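Local coordinates for protein fatty acid amide hydrolase (Candida albicans, PDB 6KVR) that probably hydrolyses monocarboxylic acid amides, such as fatty acid amides, to the carboxylate and ammonium, at residues F497-F502 and A539-Q544; K221-L226 and A263-H268. One frame throughout, in Å; residues are numbered along the deposited sequence.

How the interactions relate
Both contacts are largely buried and their centres lie about 10 Å apart, but they hold different elements. Interaction 1 is a strand pairing within the central mixed sheet, built from backbone hydrogen bonds, one threonine hydroxyl and apolar packing; it opens to solvent at the corner and beyond, Gly500 to Phe502. Interaction 2 is smaller, burying 195 Å² against 489 Å², and joins a beta turn to the end of helix 259-265 through one side-chain amide and a phenylalanine edge. Gln498 connects the two: its side chain lies against Pro540 in interaction 1, and its NE2 probably donates to the carbonyl oxygens of Ala263 and Cys267 in 263-268.

Interaction 1. Residues F497-F502 and A539-Q544; sequences FQTGIF and APVGLQ
Thr499 has its hydroxyl between its own backbone N and carbonyl carbon (chi1 65°), which brings OG1 within hydrogen-bonding distance of Val541 O and turns CG2 to the methyl CD1 of Leu543, 3.6 Å away. With CG anti to its carbonyl carbon and the chain bent at chi2, Gln498 folds back until OE1 lies 3.3 Å from Pro540 CB, while its NE2 probably donates to the carbonyl oxygens of Ala263 and Cys267.

The strands run antiparallel but strongly splayed, at 127°. Phe497 and Leu543 form a hydrogen-bonded pair: Phe497 N donates to Leu543 O at 2.9 Å and Leu543 N donates to Phe497 O. Next to it, Gln498 faces Gly542 in a non-hydrogen-bonded pair with the CA atoms only 4.2 Å apart; glycine suits this place, because a side chain there would press on the Gln498 amide.

Val541 O is gripped twice, by Thr499 N nearly in line with the carbonyl and by Thr499 OG1 at 3.0 Å, tilted 29° from the carbonyl plane. The same OG1 accepts from Ile501 N, an ST turn that carries the chain round Gly500, whose positive phi suits a residue without CB. Beyond the corner Val541 N bonds to Ile501 O at 3.1 Å, and the Phe502 ring leans obliquely on Pro540, CE2 to CB 4.0 Å. Leu543 and Phe497 also share an apolar face with Leu464 of strand 462-466, while Ile501 and Val541 pack on helix 357-372. The register shifts by two between Gln498 and Phe502, a beta bulge at the corner, at the end of the antiparallel pairing of 494-499 with 540-546 in the central mixed sheet of the amidase fold.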
loop_
_atom_site.group_PDB
_atom_site.type_symbol
_atom_site.label_atom_id
_atom_site.label_comp_id
_atom_site.label_asym_id
_atom_site.label_seq_id
_atom_site.Cartn_x
_atom_site.Cartn_y
_atom_site.Cartn_z
ATOM N N PHE A 497 9.188 -10.403 21.640
ATOM C CA PHE A 497 8.943 -11.587 22.462
ATOM C C PHE A 497 9.844 -11.606 23.694
ATOM O O PHE A 497 11.024 -11.250 23.614
ATOM C CB PHE A 497 9.140 -12.888 21.636
ATOM C CG PHE A 497 10.587 -13.208 21.308
ATOM C CD1 PHE A 497 11.191 -12.697 20.162
ATOM C CD2 PHE A 497 11.333 -14.041 22.135
ATOM C CE1 PHE A 497 12.514 -13.001 19.855
ATOM C CE2 PHE A 497 12.653 -14.346 21.845
ATOM C CZ PHE A 497 13.246 -13.830 20.698
ATOM N N GLN A 498 9.284 -12.029 24.835
ATOM C CA GLN A 498 10.078 -12.201 26.053
ATOM C C GLN A 498 11.073 -13.350 25.908
ATOM O O GLN A 498 10.746 -14.416 25.377
ATOM C CB GLN A 498 9.176 -12.467 27.256
ATOM C CG GLN A 498 8.431 -11.247 27.739
ATOM C CD GLN A 498 9.350 -10.065 27.973
ATOM O OE1 GLN A 498 10.405 -10.193 28.601
ATOM N NE2 GLN A 498 8.954 -8.897 27.468
ATOM N N THR A 499 12.295 -13.130 26.388
ATOM C CA THR A 499 13.323 -14.162 26.373
ATOM C C THR A 499 13.299 -15.063 27.606
ATOM O O THR A 499 13.929 -16.124 27.581
ATOM C CB THR A 499 14.713 -13.525 26.265
ATOM O OG1 THR A 499 14.970 -12.755 27.444
ATOM C CG2 THR A 499 14.782 -12.620 25.065
ATOM N N GLY A 500 12.580 -14.685 28.664
ATOM C CA GLY A 500 12.672 -15.364 29.943
ATOM C C GLY A 500 13.840 -14.918 30.795
ATOM O O GLY A 500 14.035 -15.457 31.894
ATOM N N ILE A 501 14.620 -13.949 30.321
ATOM C CA ILE A 501 15.744 -13.387 31.056
ATOM C C ILE A 501 15.319 -12.068 31.683
ATOM O O ILE A 501 14.508 -11.319 31.114
ATOM C CB ILE A 501 16.960 -13.210 30.130
ATOM C CG1 ILE A 501 17.459 -14.592 29.713
ATOM C CG2 ILE A 501 18.071 -12.427 30.840
ATOM C CD1 ILE A 501 18.284 -14.601 28.472
ATOM N N PHE A 502 15.842 -11.799 32.879
ATOM C CA PHE A 502 15.579 -10.568 33.603
ATOM C C PHE A 502 16.907 -9.942 33.973
ATOM O O PHE A 502 17.904 -10.644 34.177
ATOM C CB PHE A 502 14.722 -10.834 34.848
ATOM C CG PHE A 502 13.368 -11.397 34.521
ATOM C CD1 PHE A 502 13.232 -12.720 34.094
ATOM C CD2 PHE A 502 12.232 -10.599 34.591
ATOM C CE1 PHE A 502 11.983 -13.248 33.764
ATOM C CE2 PHE A 502 10.971 -11.123 34.276
ATOM C CZ PHE A 502 10.852 -12.451 33.855
ATOM N N ALA A 539 14.233 -6.047 35.524
ATOM C CA ALA A 539 13.402 -5.707 34.370
ATOM C C ALA A 539 13.494 -6.789 33.300
ATOM O O ALA A 539 14.589 -7.256 32.980
ATOM C CB ALA A 539 13.838 -4.374 33.771
ATOM N N PRO A 540 12.375 -7.175 32.696
ATOM C CA PRO A 540 12.423 -8.199 31.646
ATOM C C PRO A 540 13.166 -7.710 30.410
ATOM O O PRO A 540 13.221 -6.511 30.119
ATOM C CB PRO A 540 10.945 -8.464 31.337
ATOM C CG PRO A 540 10.219 -7.266 31.811
ATOM C CD PRO A 540 11.007 -6.696 32.963
ATOM N N VAL A 541 13.772 -8.661 29.695
ATOM C CA VAL A 541 14.405 -8.399 28.405
ATOM C C VAL A 541 13.556 -9.036 27.318
ATOM O O VAL A 541 13.385 -10.263 27.294
ATOM C CB VAL A 541 15.837 -8.938 28.316
ATOM C CG1 VAL A 541 16.352 -8.673 26.912
ATOM C CG2 VAL A 541 16.738 -8.277 29.327
ATOM N N GLY A 542 13.039 -8.220 26.414
ATOM C CA GLY A 542 12.346 -8.717 25.232
ATOM C C GLY A 542 13.117 -8.339 23.985
ATOM O O GLY A 542 13.711 -7.261 23.925
ATOM N N LEU A 543 13.098 -9.223 22.994
ATOM C CA LEU A 543 13.854 -9.034 21.763
ATOM C C LEU A 543 12.908 -9.057 20.565
ATOM O O LEU A 543 11.757 -9.490 20.672
ATOM C CB LEU A 543 14.929 -10.123 21.614
ATOM C CG LEU A 543 16.057 -10.243 22.645
ATOM C CD1 LEU A 543 16.889 -11.489 22.353
ATOM C CD2 LEU A 543 16.957 -8.998 22.672
ATOM N N GLN A 544 13.411 -8.625 19.407
ATOM C CA GLN A 544 12.608 -8.530 18.195
ATOM C C GLN A 544 12.998 -9.594 17.175
ATOM O O GLN A 544 14.186 -9.828 16.923
ATOM C CB GLN A 544 12.747 -7.158 17.542
ATOM C CG GLN A 544 12.177 -6.051 18.373
ATOM C CD GLN A 544 12.187 -4.752 17.608
ATOM O OE1 GLN A 544 11.132 -4.239 17.243
ATOM N NE2 GLN A 544 13.379 -4.235 17.319
#

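Interaction 2. Residues K221-L226 and A263-H268; sequences KNPFNL and AYSGCH
Asn222 reaches across to Tyr264 from the start of an Asx turn that sits within a type I beta turn, Asn222 to Asn225, facing the end of helix 259-265. From CB its CG is anti to the backbone N (chi1 -167°), carrying the amide out to the helix end. CG comes 3.7 Å from Tyr264 O. OD1 turns back and accepts from Phe224 N at 2.9 Å, fixing the amide's rotation and closing the Asx turn. ND2, the tip, donates to Tyr264 O at 2.7 Å; that oxygen lies near the amide plane, although the donor stands 60° above the carbonyl plane. Asparagine suits the place because one short amide can serve its own turn and the helix end together.

Pro223 lends the turn a stiff ring, its CD resting 4.0 Å from Ser265 OG, a hydroxyl whose hydrogen bond is with Ser230 O. Gly266 has the positive phi by which the chain leaves the helix, and a side chain there would collide with the ring of Phe224. That ring presents its edge to the Ser265 carbonyl, with CE2 3.1 Å from Ser265 O.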
loop_
_atom_site.group_PDB
_atom_site.type_symbol
_atom_site.label_atom_id
_atom_site.label_comp_id
_atom_site.label_asym_id
_atom_site.label_seq_id
_atom_site.Cartn_x
_atom_site.Cartn_y
_atom_site.Cartn_z
ATOM N N LYS A 221 3.284 2.900 34.985
ATOM C CA LYS A 221 4.508 2.290 35.496
ATOM C C LYS A 221 4.624 0.816 35.115
ATOM O O LYS A 221 3.627 0.139 34.852
ATOM C CB LYS A 221 4.585 2.430 37.027
ATOM C CG LYS A 221 4.864 3.858 37.498
ATOM C CD LYS A 221 6.163 4.410 36.876
ATOM C CE LYS A 221 6.644 5.648 37.639
ATOM N NZ LYS A 221 8.018 6.040 37.252
ATOM N N ASN A 222 5.867 0.315 35.146
ATOM C CA ASN A 222 6.158 -1.076 34.756
ATOM C C ASN A 222 5.703 -2.057 35.830
ATOM O O ASN A 222 6.050 -1.891 37.001
ATOM C CB ASN A 222 7.659 -1.255 34.511
ATOM C CG ASN A 222 7.991 -2.561 33.809
ATOM O OD1 ASN A 222 7.563 -3.652 34.225
ATOM N ND2 ASN A 222 8.765 -2.460 32.735
ATOM N N PRO A 223 4.944 -3.096 35.479
ATOM C CA PRO A 223 4.430 -3.996 36.524
ATOM C C PRO A 223 5.495 -4.897 37.166
ATOM O O PRO A 223 5.226 -5.471 38.227
ATOM C CB PRO A 223 3.356 -4.815 35.782
ATOM C CG PRO A 223 3.780 -4.803 34.356
ATOM C CD PRO A 223 4.448 -3.455 34.133
ATOM N N PHE A 224 6.686 -5.041 36.580
ATOM C CA PHE A 224 7.755 -5.845 37.172
ATOM C C PHE A 224 8.742 -5.019 37.989
ATOM O O PHE A 224 9.588 -5.593 38.688
ATOM C CB PHE A 224 8.514 -6.607 36.074
ATOM C CG PHE A 224 7.730 -7.742 35.477
ATOM C CD1 PHE A 224 7.782 -9.013 36.039
ATOM C CD2 PHE A 224 6.922 -7.533 34.364
ATOM C CE1 PHE A 224 7.049 -10.066 35.487
ATOM C CE2 PHE A 224 6.185 -8.571 33.811
ATOM C CZ PHE A 224 6.249 -9.842 34.373
ATOM N N ASN A 225 8.648 -3.699 37.917
ATOM C CA ASN A 225 9.513 -2.772 38.627
ATOM C C ASN A 225 8.850 -1.415 38.507
ATOM O O ASN A 225 8.947 -0.776 37.451
ATOM C CB ASN A 225 10.927 -2.760 38.028
ATOM C CG ASN A 225 11.880 -1.806 38.758
ATOM O OD1 ASN A 225 11.465 -0.789 39.307
ATOM N ND2 ASN A 225 13.172 -2.139 38.754
ATOM N N LEU A 226 8.164 -0.974 39.563
ATOM C CA LEU A 226 7.333 0.221 39.493
ATOM C C LEU A 226 8.131 1.512 39.381
ATOM O O LEU A 226 7.529 2.571 39.162
ATOM C CB LEU A 226 6.406 0.299 40.702
ATOM C CG LEU A 226 5.207 -0.653 40.721
ATOM C CD1 LEU A 226 4.373 -0.432 41.994
ATOM C CD2 LEU A 226 4.340 -0.478 39.489
ATOM N N ALA A 263 8.030 -5.428 25.173
ATOM C CA ALA A 263 9.352 -5.816 25.645
ATOM C C ALA A 263 9.649 -5.235 27.022
ATOM O O ALA A 263 10.227 -5.921 27.874
ATOM C CB ALA A 263 10.416 -5.381 24.637
ATOM N N TYR A 264 9.269 -3.972 27.255
ATOM C CA TYR A 264 9.536 -3.333 28.540
ATOM C C TYR A 264 8.773 -4.026 29.663
ATOM O O TYR A 264 9.299 -4.190 30.768
ATOM C CB TYR A 264 9.137 -1.853 28.523
ATOM C CG TYR A 264 9.903 -0.917 27.609
ATOM C CD1 TYR A 264 10.965 -1.361 26.838
ATOM C CD2 TYR A 264 9.549 0.427 27.523
ATOM C CE1 TYR A 264 11.655 -0.497 26.001
ATOM C CE2 TYR A 264 10.218 1.302 26.683
ATOM C CZ TYR A 264 11.277 0.826 25.925
ATOM O OH TYR A 264 11.969 1.679 25.095
ATOM N N SER A 265 7.529 -4.431 29.399
ATOM C CA SER A 265 6.584 -4.765 30.451
ATOM C C SER A 265 6.381 -6.257 30.638
ATOM O O SER A 265 5.516 -6.647 31.423
ATOM C CB SER A 265 5.224 -4.116 30.169
ATOM O OG SER A 265 5.289 -2.705 30.255
ATOM N N GLY A 266 7.109 -7.097 29.912
ATOM C CA GLY A 266 7.043 -8.524 30.145
ATOM C C GLY A 266 5.985 -9.304 29.389
ATOM O O GLY A 266 5.493 -10.309 29.918
ATOM N N CYS A 267 5.624 -8.903 28.165
ATOM C CA CYS A 267 4.687 -9.705 27.381
ATOM C C CYS A 267 5.164 -9.753 25.936
ATOM O O CYS A 267 6.267 -9.297 25.610
ATOM C CB CYS A 267 3.253 -9.174 27.508
ATOM S SG CYS A 267 3.045 -7.472 27.000
ATOM N N HIS A 268 4.343 -10.345 25.069
ATOM C CA HIS A 268 4.646 -10.492 23.650
ATOM C C HIS A 268 3.789 -9.525 22.844
ATOM O O HIS A 268 2.671 -9.188 23.246
ATOM C CB HIS A 268 4.374 -11.908 23.132
ATOM C CG HIS A 268 5.004 -13.004 23.937
ATOM N ND1 HIS A 268 6.367 -13.131 24.094
ATOM C CD2 HIS A 268 4.449 -14.053 24.595
ATOM C CE1 HIS A 268 6.625 -14.201 24.828
ATOM N NE2 HIS A 268 5.479 -14.777 25.144
#